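Local coordinates for short Chain Dehydrogenase yciK (PDB 3IAH), which probably works as an NADP-dependent oxidoreductase of the short-chain dehydrogenase family, holding its cofactor on a Rossmann fold and perhaps reducing oxoacyl-acyl carrier protein substrates, at residues 17-22 and 41-46; 98-103 and 149-154; 174-179 and 193-198. All blocks are in the same frame, centred on the assembly; numbering follows the deposited sequence.

Interaction 1: residues 17-22 and 41-46; sequences IILVTG and TVILLG. With NAP (NADP nicotinamide-adenine-dinucleotide phosphate), chain C.
Leu19 and Leu45 meet through single methyl branches: CD1 of Leu19 lies 3.6 Å from CD1 of Leu45, with the two side chains running at a slant to each other. The same Leu19 CD1 also reaches back to CG2 of Ile43, 4.1 Å away, so this one branch lies between two neighbouring side chains on this face of the facing strand. Ile43 extends the row the other way. Its CG1 branch is anti to the carbonyl carbon (chi1 -62°), which carries CD1 back toward Ile17, whose CG2 it touches at 3.8 Å. On the reverse face Val20 CG2 and Val42 CG1 are only loosely apposed, at 4.5 Å. The two segments are the paired strands of the first beta-alpha-beta unit of the Rossmann fold, linked through helix 26-37, and their short axes run nearly parallel, at 22°. The backbone evidence agrees: Ile43 is gripped at both polar atoms, its N donating to Ile18 O and its O accepting from Val20 N, each at 2.9 Å. Tyr35 of the linking helix packs on Ile18, Val20 and Val42, whereas Leu134 of helix 117-142 touches Thr21 and Leu45. At the C-terminal end, Thr21 and Gly22 begin the glycine-rich TGxxxGxG sequence of classical short-chain dehydrogenases, and Gly22 O lies 3.2 Å from O3B of the NADP adenosine ribose.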
loop_
_atom_site.group_PDB
_atom_site.type_symbol
_atom_site.label_atom_id
_atom_site.label_comp_id
_atom_site.label_asym_id
_atom_site.label_seq_id
_atom_site.Cartn_x
_atom_site.Cartn_y
_atom_site.Cartn_z
ATOM N N ILE A 17 -9.610 10.875 25.931
ATOM C CA ILE A 17 -9.509 9.435 25.961
ATOM C C ILE A 17 -8.711 9.082 24.718
ATOM O O ILE A 17 -9.153 9.363 23.597
ATOM C CB ILE A 17 -10.902 8.790 25.965
ATOM C CG1 ILE A 17 -11.718 9.330 27.135
ATOM C CG2 ILE A 17 -10.771 7.268 26.037
ATOM C CD1 ILE A 17 -13.211 8.919 27.158
ATOM N N ILE A 18 -7.542 8.468 24.910
ATOM C CA ILE A 18 -6.656 8.142 23.793
ATOM C C ILE A 18 -6.230 6.697 23.794
ATOM O O ILE A 18 -5.714 6.198 24.795
ATOM C CB ILE A 18 -5.375 9.021 23.840
ATOM C CG1 ILE A 18 -5.761 10.501 23.840
ATOM C CG2 ILE A 18 -4.433 8.687 22.684
ATOM C CD1 ILE A 18 -4.589 11.425 23.780
ATOM N N LEU A 19 -6.457 6.035 22.664
ATOM C CA LEU A 19 -6.086 4.639 22.481
ATOM C C LEU A 19 -4.772 4.559 21.709
ATOM O O LEU A 19 -4.571 5.262 20.711
ATOM C CB LEU A 19 -7.206 3.863 21.787
ATOM C CG LEU A 19 -7.006 2.377 21.476
ATOM C CD1 LEU A 19 -8.365 1.650 21.426
ATOM C CD2 LEU A 19 -6.193 2.137 20.195
ATOM N N VAL A 20 -3.874 3.708 22.198
ATOM C CA VAL A 20 -2.559 3.509 21.596
ATOM C C VAL A 20 -2.333 2.026 21.301
ATOM O O VAL A 20 -2.411 1.194 22.215
ATOM C CB VAL A 20 -1.444 3.988 22.559
ATOM C CG1 VAL A 20 -0.049 3.766 21.949
ATOM C CG2 VAL A 20 -1.653 5.472 22.980
ATOM N N THR A 21 -2.063 1.686 20.036
ATOM C CA THR A 21 -1.778 0.306 19.664
ATOM C C THR A 21 -0.258 0.123 19.752
ATOM O O THR A 21 0.504 1.105 19.643
ATOM C CB THR A 21 -2.283 -0.088 18.251
ATOM O OG1 THR A 21 -1.515 0.581 17.232
ATOM C CG2 THR A 21 -3.795 0.214 18.104
ATOM N N GLY A 22 0.187 -1.119 19.907
ATOM C CA GLY A 22 1.617 -1.417 20.066
ATOM C C GLY A 22 2.126 -0.656 21.288
ATOM O O GLY A 22 3.225 -0.122 21.287
ATOM N N THR A 41 -6.636 9.834 29.533
ATOM C CA THR A 41 -7.196 8.577 29.991
ATOM C C THR A 41 -6.719 7.675 28.842
ATOM O O THR A 41 -7.281 7.708 27.739
ATOM C CB THR A 41 -8.721 8.620 30.058
ATOM O OG1 THR A 41 -9.108 9.581 31.052
ATOM C CG2 THR A 41 -9.277 7.257 30.417
ATOM N N VAL A 42 -5.665 6.903 29.088
ATOM C CA VAL A 42 -5.069 6.055 28.050
ATOM C C VAL A 42 -5.618 4.638 28.003
ATOM O O VAL A 42 -5.885 4.038 29.041
ATOM C CB VAL A 42 -3.524 6.002 28.238
ATOM C CG1 VAL A 42 -2.877 5.033 27.246
ATOM C CG2 VAL A 42 -2.929 7.396 28.093
ATOM N N ILE A 43 -5.812 4.130 26.785
ATOM C CA ILE A 43 -6.274 2.771 26.557
ATOM C C ILE A 43 -5.116 2.111 25.809
ATOM O O ILE A 43 -4.734 2.563 24.726
ATOM C CB ILE A 43 -7.576 2.719 25.760
ATOM C CG1 ILE A 43 -8.687 3.419 26.553
ATOM C CG2 ILE A 43 -7.945 1.268 25.477
ATOM C CD1 ILE A 43 -10.008 3.549 25.807
ATOM N N LEU A 44 -4.586 1.035 26.379
ATOM C CA LEU A 44 -3.445 0.325 25.806
ATOM C C LEU A 44 -3.835 -0.922 25.034
ATOM O O LEU A 44 -4.531 -1.784 25.568
ATOM C CB LEU A 44 -2.530 -0.118 26.943
ATOM C CG LEU A 44 -2.096 0.946 27.947
ATOM C CD1 LEU A 44 -1.281 0.304 29.063
ATOM C CD2 LEU A 44 -1.306 2.029 27.235
ATOM N N LEU A 45 -3.395 -1.018 23.782
ATOM C CA LEU A 45 -3.652 -2.203 22.960
ATOM C C LEU A 45 -2.329 -2.846 22.600
ATOM O O LEU A 45 -1.343 -2.156 22.302
ATOM C CB LEU A 45 -4.470 -1.930 21.698
ATOM C CG LEU A 45 -5.968 -2.176 21.786
ATOM C CD1 LEU A 45 -6.677 -1.219 22.759
ATOM C CD2 LEU A 45 -6.548 -2.113 20.370
ATOM N N GLY A 46 -2.319 -4.176 22.643
ATOM C CA GLY A 46 -1.161 -4.974 22.320
ATOM C C GLY A 46 -1.562 -6.436 22.237
ATOM O O GLY A 46 -2.734 -6.771 22.383
HETATM P PA NAP C . 8.679 -2.067 18.285
HETATM O O1A NAP C . 9.569 -1.734 19.398
HETATM O O2A NAP C . 8.893 -3.395 17.684
HETATM O O5B NAP C . 7.155 -2.065 18.703
HETATM C C5B NAP C . 6.177 -2.578 17.844
HETATM C C4B NAP C . 4.883 -2.637 18.643
HETATM O O4B NAP C . 3.921 -3.138 17.739
HETATM C C3B NAP C . 4.956 -3.582 19.836
HETATM O O3B NAP C . 4.172 -3.158 20.929
HETATM C C2B NAP C . 4.390 -4.836 19.238
HETATM O O2B NAP C . 3.922 -5.770 20.187
HETATM C C1B NAP C . 3.310 -4.245 18.311
HETATM N N9A NAP C . 2.957 -5.348 17.435
HETATM C C8A NAP C . 3.727 -6.009 16.522
HETATM N N7A NAP C . 2.975 -6.998 15.994
HETATM C C5A NAP C . 1.755 -6.970 16.574
HETATM C C6A NAP C . 0.618 -7.746 16.425
HETATM N N6A NAP C . 0.612 -8.761 15.558
HETATM N N1A NAP C . -0.510 -7.455 17.179
HETATM C C2A NAP C . -0.504 -6.413 18.089
HETATM N N3A NAP C . 0.634 -5.643 18.239
HETATM C C4A NAP C . 1.740 -5.938 17.489
HETATM O O3 NAP C . 8.752 -1.012 17.102
HETATM P PN NAP C . 8.792 0.552 17.078
HETATM O O1N NAP C . 8.348 1.074 18.401
HETATM O O2N NAP C . 10.055 0.966 16.442
HETATM O O5D NAP C . 7.659 0.796 15.981
HETATM C C5D NAP C . 6.512 1.559 16.245
HETATM C C4D NAP C . 6.003 2.060 14.911
HETATM O O4D NAP C . 6.957 2.959 14.419
HETATM C C3D NAP C . 5.816 0.999 13.826
HETATM O O3D NAP C . 4.603 1.250 13.107
HETATM C C2D NAP C . 7.024 1.203 12.925
HETATM O O2D NAP C . 6.791 0.805 11.606
HETATM C C1D NAP C . 7.223 2.669 13.035
HETATM N N1N NAP C . 8.559 3.213 12.720
HETATM C C2N NAP C . 9.601 2.976 13.587
HETATM C C3N NAP C . 10.857 3.485 13.292
HETATM C C7N NAP C . 12.027 3.257 14.237
HETATM O O7N NAP C . 13.225 3.785 13.808
HETATM N N7N NAP C . 11.874 2.605 15.394
HETATM C C4N NAP C . 11.036 4.228 12.119
HETATM C C5N NAP C . 9.958 4.459 11.242
HETATM C C6N NAP C . 8.727 3.933 11.568
HETATM P P2B NAP C . 4.892 -6.696 21.138
HETATM O O1X NAP C . 4.104 -7.863 21.600
HETATM O O2X NAP C . 6.072 -7.213 20.364
HETATM O O3X NAP C . 5.349 -5.954 22.358
#

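Interaction 2: residues 98-103 and 149-154; sequences GVLHNA and SLVFTS. With NAP (NADP nicotinamide-adenine-dinucleotide phosphate), chain C.
Thr153 joins the two strand ends through its hydroxyl: OG1 donates to His101 O over 2.8 Å, meeting the carbonyl at a C=O...OG1 angle of 130° and from outside its plane. Water 2 donates to that same OG1 and to Asn102 OD1, while water 1 spans His101 O and Thr153 N. The hydroxyl stands beside the backbone N (chi1 -51°) and CG2 lies anti to that N, facing the cofactor, 3.5 Å from NADP O4D. Asn102 contributes both parts: its backbone O accepts a hydrogen bond of 2.8 Å from NADP O3D on the nicotinamide ribose, and its side-chain OD1 lies 3.1 Å from NADP C5D. Asn102 and Ala103 start the Asn-Ala-Gly sequence familiar in classical short-chain dehydrogenases.

Behind this cofactor edge, the imidazole of His101 and the ring of Phe152 point the same way but are slid apart: their planes differ by 24°, the centroids are 5.1 Å apart, and contact falls between His101 CD2 and Phe152 CE1 at 3.5 Å. Leu150 CD1 also reaches His101 CD2, and Val99 CG1 lies above one face of the imidazole, toward the rim. Positioning all of this is parallel strand pairing, in which Val99 uses both N and O and His101 N donates to Val151 O at 2.7 Å. On the other face of the sheet, Leu100 CD1 meets Val151 CG1.

The pair occupies the middle of the parallel sheet, flanked by strands 17-21 and 192-197. Helix 166-186 packs on Phe152 through Thr175, Met178, Met179 and Leu182, helix 117-142 reaches Phe152 and Leu150, and helix 225-232 covers Leu100 and Val151 with Met232.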
loop_
_atom_site.group_PDB
_atom_site.type_symbol
_atom_site.label_atom_id
_atom_site.label_comp_id
_atom_site.label_asym_id
_atom_site.label_seq_id
_atom_site.Cartn_x
_atom_site.Cartn_y
_atom_site.Cartn_z
ATOM N N GLY A 98 -8.737 10.239 20.636
ATOM C CA GLY A 98 -7.564 9.918 19.838
ATOM C C GLY A 98 -7.319 8.439 19.683
ATOM O O GLY A 98 -7.665 7.631 20.566
ATOM N N VAL A 99 -6.774 8.093 18.518
ATOM C CA VAL A 99 -6.364 6.736 18.181
ATOM C C VAL A 99 -5.008 6.840 17.495
ATOM O O VAL A 99 -4.872 7.511 16.464
ATOM C CB VAL A 99 -7.337 5.977 17.269
ATOM C CG1 VAL A 99 -6.687 4.667 16.767
ATOM C CG2 VAL A 99 -8.634 5.666 18.016
ATOM N N LEU A 100 -4.004 6.220 18.110
ATOM C CA LEU A 100 -2.650 6.181 17.570
ATOM C C LEU A 100 -2.380 4.756 17.091
ATOM O O LEU A 100 -2.229 3.840 17.901
ATOM C CB LEU A 100 -1.594 6.592 18.595
ATOM C CG LEU A 100 -0.117 6.438 18.154
ATOM C CD1 LEU A 100 0.221 7.185 16.845
ATOM C CD2 LEU A 100 0.828 6.870 19.275
ATOM N N HIS A 101 -2.364 4.578 15.777
ATOM C CA HIS A 101 -2.050 3.275 15.191
ATOM C C HIS A 101 -0.537 3.206 15.098
ATOM O O HIS A 101 0.070 3.651 14.110
ATOM C CB HIS A 101 -2.655 3.086 13.827
ATOM C CG HIS A 101 -4.121 2.814 13.844
ATOM N ND1 HIS A 101 -4.654 1.682 14.424
ATOM C CD2 HIS A 101 -5.155 3.481 13.289
ATOM C CE1 HIS A 101 -5.963 1.689 14.258
ATOM N NE2 HIS A 101 -6.290 2.762 13.559
ATOM N N ASN A 102 0.066 2.675 16.151
ATOM C CA ASN A 102 1.514 2.569 16.225
ATOM C C ASN A 102 2.068 1.183 15.908
ATOM O O ASN A 102 3.204 1.076 15.475
ATOM C CB ASN A 102 1.953 2.996 17.611
ATOM C CG ASN A 102 3.363 2.578 17.938
ATOM O OD1 ASN A 102 4.329 3.250 17.568
ATOM N ND2 ASN A 102 3.486 1.490 18.703
ATOM N N ALA A 103 1.281 0.143 16.173
ATOM C CA ALA A 103 1.675 -1.233 15.942
ATOM C C ALA A 103 2.128 -1.448 14.512
ATOM O O ALA A 103 1.580 -0.871 13.576
ATOM C CB ALA A 103 0.537 -2.164 16.257
ATOM N N SER A 149 -8.727 12.787 16.813
ATOM C CA SER A 149 -7.473 12.752 16.083
ATOM C C SER A 149 -7.071 11.287 15.853
ATOM O O SER A 149 -6.857 10.526 16.803
ATOM C CB SER A 149 -6.389 13.512 16.837
ATOM O OG SER A 149 -5.179 13.548 16.102
ATOM N N LEU A 150 -7.008 10.903 14.579
ATOM C CA LEU A 150 -6.618 9.556 14.158
ATOM C C LEU A 150 -5.218 9.677 13.551
ATOM O O LEU A 150 -5.004 10.450 12.613
ATOM C CB LEU A 150 -7.625 9.015 13.148
ATOM C CG LEU A 150 -7.350 7.649 12.514
ATOM C CD1 LEU A 150 -7.108 6.507 13.545
ATOM C CD2 LEU A 150 -8.519 7.316 11.553
ATOM N N VAL A 151 -4.277 8.899 14.064
ATOM C CA VAL A 151 -2.906 8.965 13.609
ATOM C C VAL A 151 -2.369 7.603 13.215
ATOM O O VAL A 151 -2.451 6.649 13.993
ATOM C CB VAL A 151 -2.007 9.535 14.753
ATOM C CG1 VAL A 151 -0.536 9.695 14.326
ATOM C CG2 VAL A 151 -2.565 10.861 15.257
ATOM N N PHE A 152 -1.850 7.514 11.996
ATOM C CA PHE A 152 -1.200 6.304 11.480
ATOM C C PHE A 152 0.320 6.501 11.563
ATOM O O PHE A 152 0.813 7.645 11.669
ATOM C CB PHE A 152 -1.603 6.025 10.034
ATOM C CG PHE A 152 -3.042 5.676 9.881
ATOM C CD1 PHE A 152 -3.447 4.364 9.975
ATOM C CD2 PHE A 152 -3.996 6.659 9.644
ATOM C CE1 PHE A 152 -4.797 4.015 9.841
ATOM C CE2 PHE A 152 -5.335 6.328 9.504
ATOM C CZ PHE A 152 -5.741 4.988 9.610
ATOM N N THR A 153 1.076 5.415 11.517
ATOM C CA THR A 153 2.537 5.530 11.604
ATOM C C THR A 153 3.157 5.062 10.296
ATOM O O THR A 153 2.954 3.928 9.877
ATOM C CB THR A 153 3.130 4.741 12.784
ATOM O OG1 THR A 153 2.446 5.069 13.989
ATOM C CG2 THR A 153 4.629 5.076 12.962
ATOM N N SER A 154 3.900 5.958 9.658
ATOM C CA SER A 154 4.560 5.667 8.405
ATOM C C SER A 154 6.054 5.433 8.639
ATOM O O SER A 154 6.458 5.011 9.722
ATOM C CB SER A 154 4.313 6.800 7.406
ATOM O OG SER A 154 4.767 6.414 6.126
HETATM P PA NAP C . 8.679 -2.067 18.285
HETATM O O1A NAP C . 9.569 -1.734 19.398
HETATM O O2A NAP C . 8.893 -3.395 17.684
HETATM O O5B NAP C . 7.155 -2.065 18.703
HETATM C C5B NAP C . 6.177 -2.578 17.844
HETATM C C4B NAP C . 4.883 -2.637 18.643
HETATM O O4B NAP C . 3.921 -3.138 17.739
HETATM C C3B NAP C . 4.956 -3.582 19.836
HETATM O O3B NAP C . 4.172 -3.158 20.929
HETATM C C2B NAP C . 4.390 -4.836 19.238
HETATM O O2B NAP C . 3.922 -5.770 20.187
HETATM C C1B NAP C . 3.310 -4.245 18.311
HETATM N N9A NAP C . 2.957 -5.348 17.435
HETATM C C8A NAP C . 3.727 -6.009 16.522
HETATM N N7A NAP C . 2.975 -6.998 15.994
HETATM C C5A NAP C . 1.755 -6.970 16.574
HETATM C C6A NAP C . 0.618 -7.746 16.425
HETATM N N6A NAP C . 0.612 -8.761 15.558
HETATM N N1A NAP C . -0.510 -7.455 17.179
HETATM C C2A NAP C . -0.504 -6.413 18.089
HETATM N N3A NAP C . 0.634 -5.643 18.239
HETATM C C4A NAP C . 1.740 -5.938 17.489
HETATM O O3 NAP C . 8.752 -1.012 17.102
HETATM P PN NAP C . 8.792 0.552 17.078
HETATM O O1N NAP C . 8.348 1.074 18.401
HETATM O O2N NAP C . 10.055 0.966 16.442
HETATM O O5D NAP C . 7.659 0.796 15.981
HETATM C C5D NAP C . 6.512 1.559 16.245
HETATM C C4D NAP C . 6.003 2.060 14.911
HETATM O O4D NAP C . 6.957 2.959 14.419
HETATM C C3D NAP C . 5.816 0.999 13.826
HETATM O O3D NAP C . 4.603 1.250 13.107
HETATM C C2D NAP C . 7.024 1.203 12.925
HETATM O O2D NAP C . 6.791 0.805 11.606
HETATM C C1D NAP C . 7.223 2.669 13.035
HETATM N N1N NAP C . 8.559 3.213 12.720
HETATM C C2N NAP C . 9.601 2.976 13.587
HETATM C C3N NAP C . 10.857 3.485 13.292
HETATM C C7N NAP C . 12.027 3.257 14.237
HETATM O O7N NAP C . 13.225 3.785 13.808
HETATM N N7N NAP C . 11.874 2.605 15.394
HETATM C C4N NAP C . 11.036 4.228 12.119
HETATM C C5N NAP C . 9.958 4.459 11.242
HETATM C C6N NAP C . 8.727 3.933 11.568
HETATM P P2B NAP C . 4.892 -6.696 21.138
HETATM O O1X NAP C . 4.104 -7.863 21.600
HETATM O O2X NAP C . 6.072 -7.213 20.364
HETATM O O3X NAP C . 5.349 -5.954 22.358
HETATM O O HOH W 1 -0.242 2.850 11.151
HETATM O O HOH W 2 3.998 5.736 16.221
#

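Interaction 3: residues 174-179 and 193-198; sequences ATEGMM and VNCINP. With NAP (NADP nicotinamide-adenine-dinucleotide phosphate), chain C.
The peptide plane between Asn194 and Cys195 receives Met179 from above one face: Met179 CG, in a residue present as selenomethionine, stands 3.6 Å from Asn194 C, almost directly over it. Helix and strand here belong to a beta-alpha-beta unit of the Rossmann fold, strand 149-153, helix 166-186 and strand 192-197, and their short axes run close to antiparallel, at 156°. The second flat group, the Glu176 carboxylate, has Cys195 SG above its plane on the OE1 side, 3.4 Å from Glu176 OE1. A third, the nicotinamide ring of NADP, has Pro198 over one face, with CG 3.5 Å from N1N.

The side chain of Met179 sets out with CG anti to the backbone N (chi1 173°), then bends at the next two bonds, so the chain folds along the strand, with SE near Val193 O and Asn194 CA. Its CG also meets Val193 CG1. The other carboxylate oxygen, Glu176 OE2, is held outside the contact by a salt bridge to Arg159 and hydrogen bonds to Thr243 and Ser154, which would fix the group's rotation. Cys195 SG touches both the acid and the selenomethionine, and lies 3.6 Å from Met179 CB.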
loop_
_atom_site.group_PDB
_atom_site.type_symbol
_atom_site.label_atom_id
_atom_site.label_comp_id
_atom_site.label_asym_id
_atom_site.label_seq_id
_atom_site.Cartn_x
_atom_site.Cartn_y
_atom_site.Cartn_z
ATOM N N ALA A 174 0.964 1.951 1.537
ATOM C CA ALA A 174 -0.466 1.653 1.740
ATOM C C ALA A 174 -1.040 2.492 2.879
ATOM O O ALA A 174 -2.139 3.052 2.772
ATOM C CB ALA A 174 -0.643 0.166 2.032
ATOM N N THR A 175 -0.271 2.575 3.967
ATOM C CA THR A 175 -0.637 3.364 5.152
ATOM C C THR A 175 -0.902 4.813 4.776
ATOM O O THR A 175 -1.955 5.356 5.127
ATOM C CB THR A 175 0.434 3.238 6.242
ATOM O OG1 THR A 175 0.528 1.860 6.641
ATOM C CG2 THR A 175 0.079 4.099 7.462
ATOM N N GLU A 176 0.027 5.438 4.042
ATOM C CA GLU A 176 -0.145 6.825 3.584
ATOM C C GLU A 176 -1.429 6.956 2.748
ATOM O O GLU A 176 -2.207 7.892 2.926
ATOM C CB GLU A 176 1.071 7.299 2.759
ATOM C CG GLU A 176 2.384 7.399 3.528
ATOM C CD GLU A 176 2.471 8.620 4.463
ATOM O OE1 GLU A 176 1.472 9.380 4.568
ATOM O OE2 GLU A 176 3.556 8.834 5.066
ATOM N N GLY A 177 -1.661 6.010 1.838
ATOM C CA GLY A 177 -2.871 6.029 0.993
ATOM C C GLY A 177 -4.164 5.962 1.787
ATOM O O GLY A 177 -5.111 6.727 1.536
HETATM N N MSE A 178 -4.204 5.008 2.718
HETATM C CA MSE A 178 -5.331 4.803 3.620
HETATM C C MSE A 178 -5.608 6.068 4.438
HETATM O O MSE A 178 -6.762 6.485 4.595
HETATM C CB MSE A 178 -5.021 3.608 4.527
HETATM C CG MSE A 178 -5.952 3.392 5.669
HETATM SE SE MSE A 178 -5.677 1.604 6.413
HETATM C CE MSE A 178 -3.774 1.616 6.898
HETATM N N MSE A 179 -4.541 6.684 4.932
HETATM C CA MSE A 179 -4.654 7.910 5.704
HETATM C C MSE A 179 -5.285 9.035 4.864
HETATM O O MSE A 179 -6.159 9.743 5.348
HETATM C CB MSE A 179 -3.285 8.311 6.279
HETATM C CG MSE A 179 -3.244 9.687 6.986
HETATM SE SE MSE A 179 -3.144 11.234 5.840
HETATM C CE MSE A 179 -1.329 11.066 5.142
ATOM N N VAL A 193 -7.214 13.278 10.452
ATOM C CA VAL A 193 -6.481 12.056 10.163
ATOM C C VAL A 193 -5.135 12.447 9.553
ATOM O O VAL A 193 -5.064 13.189 8.571
ATOM C CB VAL A 193 -7.273 11.170 9.178
ATOM C CG1 VAL A 193 -6.663 9.754 9.123
ATOM C CG2 VAL A 193 -8.760 11.065 9.580
ATOM N N ASN A 194 -4.054 11.964 10.157
ATOM C CA ASN A 194 -2.699 12.285 9.714
ATOM C C ASN A 194 -1.762 11.094 9.961
ATOM O O ASN A 194 -2.150 10.098 10.602
ATOM C CB ASN A 194 -2.189 13.476 10.537
ATOM C CG ASN A 194 -2.951 14.750 10.274
ATOM O OD1 ASN A 194 -2.758 15.400 9.238
ATOM N ND2 ASN A 194 -3.799 15.146 11.228
ATOM N N CYS A 195 -0.545 11.199 9.439
ATOM C CA CYS A 195 0.510 10.203 9.652
ATOM C C CYS A 195 1.712 10.835 10.325
ATOM O O CYS A 195 1.990 12.030 10.145
ATOM C CB CYS A 195 1.051 9.591 8.349
ATOM S SG CYS A 195 0.121 8.299 7.550
ATOM N N ILE A 196 2.429 10.028 11.105
ATOM C CA ILE A 196 3.697 10.450 11.721
ATOM C C ILE A 196 4.787 9.490 11.246
ATOM O O ILE A 196 4.582 8.276 11.238
ATOM C CB ILE A 196 3.741 10.351 13.262
ATOM C CG1 ILE A 196 2.827 11.366 13.911
ATOM C CG2 ILE A 196 5.161 10.640 13.771
ATOM C CD1 ILE A 196 2.857 11.321 15.458
ATOM N N ASN A 197 5.918 10.040 10.825
ATOM C CA ASN A 197 7.082 9.247 10.466
ATOM C C ASN A 197 8.028 9.514 11.637
ATOM O O ASN A 197 8.599 10.587 11.714
ATOM C CB ASN A 197 7.754 9.715 9.182
ATOM C CG ASN A 197 9.143 9.091 9.005
ATOM O OD1 ASN A 197 9.438 8.038 9.574
ATOM N ND2 ASN A 197 10.005 9.760 8.241
ATOM N N PRO A 198 8.210 8.548 12.536
ATOM C CA PRO A 198 9.085 8.858 13.677
ATOM C C PRO A 198 10.564 9.096 13.370
ATOM O O PRO A 198 11.250 9.780 14.135
ATOM C CB PRO A 198 8.938 7.622 14.584
ATOM C CG PRO A 198 8.337 6.583 13.768
ATOM C CD PRO A 198 7.568 7.226 12.659
HETATM P PA NAP C . 8.679 -2.067 18.285
HETATM O O1A NAP C . 9.569 -1.734 19.398
HETATM O O2A NAP C . 8.893 -3.395 17.684
HETATM O O5B NAP C . 7.155 -2.065 18.703
HETATM C C5B NAP C . 6.177 -2.578 17.844
HETATM C C4B NAP C . 4.883 -2.637 18.643
HETATM O O4B NAP C . 3.921 -3.138 17.739
HETATM C C3B NAP C . 4.956 -3.582 19.836
HETATM O O3B NAP C . 4.172 -3.158 20.929
HETATM C C2B NAP C . 4.390 -4.836 19.238
HETATM O O2B NAP C . 3.922 -5.770 20.187
HETATM C C1B NAP C . 3.310 -4.245 18.311
HETATM N N9A NAP C . 2.957 -5.348 17.435
HETATM C C8A NAP C . 3.727 -6.009 16.522
HETATM N N7A NAP C . 2.975 -6.998 15.994
HETATM C C5A NAP C . 1.755 -6.970 16.574
HETATM C C6A NAP C . 0.618 -7.746 16.425
HETATM N N6A NAP C . 0.612 -8.761 15.558
HETATM N N1A NAP C . -0.510 -7.455 17.179
HETATM C C2A NAP C . -0.504 -6.413 18.089
HETATM N N3A NAP C . 0.634 -5.643 18.239
HETATM C C4A NAP C . 1.740 -5.938 17.489
HETATM O O3 NAP C . 8.752 -1.012 17.102
HETATM P PN NAP C . 8.792 0.552 17.078
HETATM O O1N NAP C . 8.348 1.074 18.401
HETATM O O2N NAP C . 10.055 0.966 16.442
HETATM O O5D NAP C . 7.659 0.796 15.981
HETATM C C5D NAP C . 6.512 1.559 16.245
HETATM C C4D NAP C . 6.003 2.060 14.911
HETATM O O4D NAP C . 6.957 2.959 14.419
HETATM C C3D NAP C . 5.816 0.999 13.826
HETATM O O3D NAP C . 4.603 1.250 13.107
HETATM C C2D NAP C . 7.024 1.203 12.925
HETATM O O2D NAP C . 6.791 0.805 11.606
HETATM C C1D NAP C . 7.223 2.669 13.035
HETATM N N1N NAP C . 8.559 3.213 12.720
HETATM C C2N NAP C . 9.601 2.976 13.587
HETATM C C3N NAP C . 10.857 3.485 13.292
HETATM C C7N NAP C . 12.027 3.257 14.237
HETATM O O7N NAP C . 13.225 3.785 13.808
HETATM N N7N NAP C . 11.874 2.605 15.394
HETATM C C4N NAP C . 11.036 4.228 12.119
HETATM C C5N NAP C . 9.958 4.459 11.242
HETATM C C6N NAP C . 8.727 3.933 11.568
HETATM P P2B NAP C . 4.892 -6.696 21.138
HETATM O O1X NAP C . 4.104 -7.863 21.600
HETATM O O2X NAP C . 6.072 -7.213 20.364
HETATM O O3X NAP C . 5.349 -5.954 22.358
#

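Overall arrangement
All three contacts lie in or against one parallel sheet. Interactions 1 and 2, with centres about 10 Å apart, are joined where strands 17-21 and 98-101 are neighbours, Leu19 O lying 2.8 Å from Leu100 N; Thr21 OG1 is likewise 2.8 Å from Asn102 N. Interactions 2 and 3, about 8 Å between centres, meet along strands 149-153 and 192-197, with Phe152 O 2.9 Å from Ile196 N. Interactions 1 and 3 do not touch: the two contacts lie on opposite sides of the chain's centre, nearest atoms about 10 Å apart. NADP bridges that gap, its adenosine ribose at 17-22 and its nicotinamide half at 149-154 and 193-198, with 98-103 reaching both riboses.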